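Local coordinates for protein dally-like, isoform A (Drosophila melanogaster, PDB 6XTZ) that is a cell-surface glypican that binds Wnt and Hedgehog proteins and shields the palmitoleate lipid of Wnt so that it can signal at a distance, at residues K240-K245 with M482-H487. The protein carries 5 engineered substitutions. Residues are numbered along the deposited sequence; the frame is centred on the assembly and turned at random.
Sequences KGYTEK and MCWNGH
Lys-245 and Trp-484 join two irregular loops through a nearly straight backbone hydrogen bond, Trp-484 N to Lys-245 O at 2.9 Å (172° at the hydrogen), and the closest CA atoms across the two segments are those of Glu-244 and Cys-483, 5.5 Å apart. The backbone of Trp-484 also bonds with that of Cys-247. Its CA–CB bond points toward 240-245, and chi1 of 167° turns CG away from the backbone N, bringing the indole rim to Tyr-242 and Lys-240. Tyr-242 meets it rim to rim, CD2 standing 3.5 Å from Trp-484 CZ3 with the ring planes at 50°, so neither ring covers the other's face. Gly-486 N lies 3.4 Å above one indole face, offset toward its rim; the positive phi of this residue suits glycine. The indole NE1, in a buried side chain, is satisfied by Lys-232 O. Lys-240 runs extended beyond CG, passing the indole edge with CD 4.0 Å from Trp-484 CH2, and its NZ meets a lone pair of His-487 O in the carbonyl plane at 2.9 Å. Glu-41 forms a salt bridge with the same ammonium. A methionine in place of Lys-240 would probably leave His-487 O without this donor and Glu-41 without this countercharge. Asn-485 OD1 takes the amide of His-487 at 3.0 Å, an Asx turn that shapes the chain presenting that carbonyl. Gly-241, at positive phi, is the C-prime residue of a Schellman motif closing helix 236-239. With the Cys-247–Cys-483 disulfide, backbone bonds join these sequence-distant loops in the cysteine-rich lobe of the elongated, predominantly helical glypican core.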
loop_
_atom_site.group_PDB
_atom_site.type_symbol
_atom_site.label_atom_id
_atom_site.label_comp_id
_atom_site.label_asym_id
_atom_site.label_seq_id
_atom_site.Cartn_x
_atom_site.Cartn_y
_atom_site.Cartn_z
ATOM N N LYS A 240 30.587 29.940 10.750
ATOM C CA LYS A 240 32.040 29.949 10.667
ATOM C C LYS A 240 32.557 30.765 9.489
ATOM O O LYS A 240 33.730 30.635 9.128
ATOM C CB LYS A 240 32.581 28.520 10.581
ATOM C CG LYS A 240 32.535 27.748 11.891
ATOM C CD LYS A 240 33.323 26.454 11.783
ATOM C CE LYS A 240 33.427 25.766 13.128
ATOM N NZ LYS A 240 34.296 24.558 13.079
ATOM N N GLY A 241 31.715 31.600 8.887
ATOM C CA GLY A 241 32.129 32.389 7.749
ATOM C C GLY A 241 32.151 31.651 6.432
ATOM O O GLY A 241 32.573 32.229 5.423
ATOM N N TYR A 242 31.707 30.397 6.402
ATOM C CA TYR A 242 31.702 29.603 5.183
ATOM C C TYR A 242 30.418 29.838 4.400
ATOM O O TYR A 242 29.338 29.987 4.979
ATOM C CB TYR A 242 31.845 28.116 5.510
ATOM C CG TYR A 242 33.122 27.759 6.238
ATOM C CD1 TYR A 242 34.320 28.393 5.934
ATOM C CD2 TYR A 242 33.129 26.786 7.229
ATOM C CE1 TYR A 242 35.490 28.065 6.597
ATOM C CE2 TYR A 242 34.292 26.453 7.896
ATOM C CZ TYR A 242 35.469 27.095 7.577
ATOM O OH TYR A 242 36.628 26.763 8.241
ATOM N N THR A 243 30.541 29.867 3.072
ATOM C CA THR A 243 29.397 30.051 2.193
ATOM C C THR A 243 29.016 28.793 1.427
ATOM O O THR A 243 27.985 28.794 0.745
ATOM C CB THR A 243 29.671 31.182 1.190
ATOM O OG1 THR A 243 30.788 30.828 0.364
ATOM C CG2 THR A 243 29.982 32.478 1.922
ATOM N N GLU A 244 29.806 27.727 1.522
ATOM C CA GLU A 244 29.548 26.527 0.740
ATOM C C GLU A 244 28.321 25.784 1.258
ATOM O O GLU A 244 27.962 25.865 2.437
ATOM C CB GLU A 244 30.762 25.596 0.764
ATOM C CG GLU A 244 31.958 26.091 -0.035
ATOM C CD GLU A 244 32.784 27.124 0.709
ATOM O OE1 GLU A 244 33.743 27.659 0.112
ATOM O OE2 GLU A 244 32.480 27.403 1.889
ATOM N N LYS A 245 27.676 25.052 0.352
ATOM C CA LYS A 245 26.544 24.221 0.710
ATOM C C LYS A 245 27.015 22.984 1.475
ATOM O O LYS A 245 28.183 22.599 1.394
ATOM C CB LYS A 245 25.778 23.806 -0.546
ATOM C CG LYS A 245 24.988 24.927 -1.198
ATOM C CD LYS A 245 23.933 25.481 -0.252
ATOM C CE LYS A 245 22.923 26.348 -0.990
ATOM N NZ LYS A 245 23.568 27.487 -1.698
ATOM N N MET A 482 34.538 21.130 -2.460
ATOM C CA MET A 482 34.351 22.000 -1.304
ATOM C C MET A 482 32.893 21.943 -0.865
ATOM O O MET A 482 32.000 22.401 -1.588
ATOM C CB MET A 482 34.764 23.434 -1.631
ATOM C CG MET A 482 36.251 23.620 -1.888
ATOM S SD MET A 482 36.843 22.730 -3.339
ATOM C CE MET A 482 38.559 23.244 -3.369
ATOM N N CYS A 483 32.654 21.390 0.322
ATOM C CA CYS A 483 31.319 21.370 0.902
ATOM C C CYS A 483 31.444 21.276 2.415
ATOM O O CYS A 483 32.449 20.797 2.948
ATOM C CB CYS A 483 30.476 20.216 0.346
ATOM S SG CYS A 483 31.183 18.568 0.566
ATOM N N TRP A 484 30.402 21.745 3.098
ATOM C CA TRP A 484 30.377 21.792 4.556
ATOM C C TRP A 484 30.091 20.403 5.114
ATOM O O TRP A 484 29.039 19.818 4.829
ATOM C CB TRP A 484 29.326 22.803 5.010
ATOM C CG TRP A 484 28.961 22.754 6.462
ATOM C CD1 TRP A 484 27.819 22.239 7.002
ATOM C CD2 TRP A 484 29.733 23.258 7.559
ATOM N NE1 TRP A 484 27.833 22.386 8.368
ATOM C CE2 TRP A 484 28.996 23.008 8.735
ATOM C CE3 TRP A 484 30.975 23.892 7.662
ATOM C CZ2 TRP A 484 29.461 23.370 9.998
ATOM C CZ3 TRP A 484 31.434 24.250 8.916
ATOM C CH2 TRP A 484 30.680 23.987 10.066
ATOM N N ASN A 485 31.024 19.868 5.904
ATOM C CA ASN A 485 30.891 18.531 6.467
ATOM C C ASN A 485 30.526 18.542 7.947
ATOM O O ASN A 485 30.602 17.498 8.600
ATOM C CB ASN A 485 32.179 17.728 6.250
ATOM C CG ASN A 485 33.390 18.334 6.952
ATOM O OD1 ASN A 485 33.269 19.254 7.761
ATOM N ND2 ASN A 485 34.569 17.803 6.647
ATOM N N GLY A 486 30.139 19.695 8.488
ATOM C CA GLY A 486 29.812 19.829 9.886
ATOM C C GLY A 486 30.900 20.467 10.725
ATOM O O GLY A 486 30.608 20.957 11.821
ATOM N N HIS A 487 32.139 20.484 10.240
ATOM C CA HIS A 487 33.233 21.074 10.999
ATOM C C HIS A 487 34.011 22.061 10.139
ATOM O O HIS A 487 34.303 23.182 10.571
ATOM C CB HIS A 487 34.161 19.981 11.533
ATOM C CG HIS A 487 33.482 18.993 12.431
ATOM N ND1 HIS A 487 33.144 19.281 13.737
ATOM C CD2 HIS A 487 33.083 17.719 12.212
ATOM C CE1 HIS A 487 32.566 18.226 14.283
ATOM N NE2 HIS A 487 32.517 17.264 13.379
#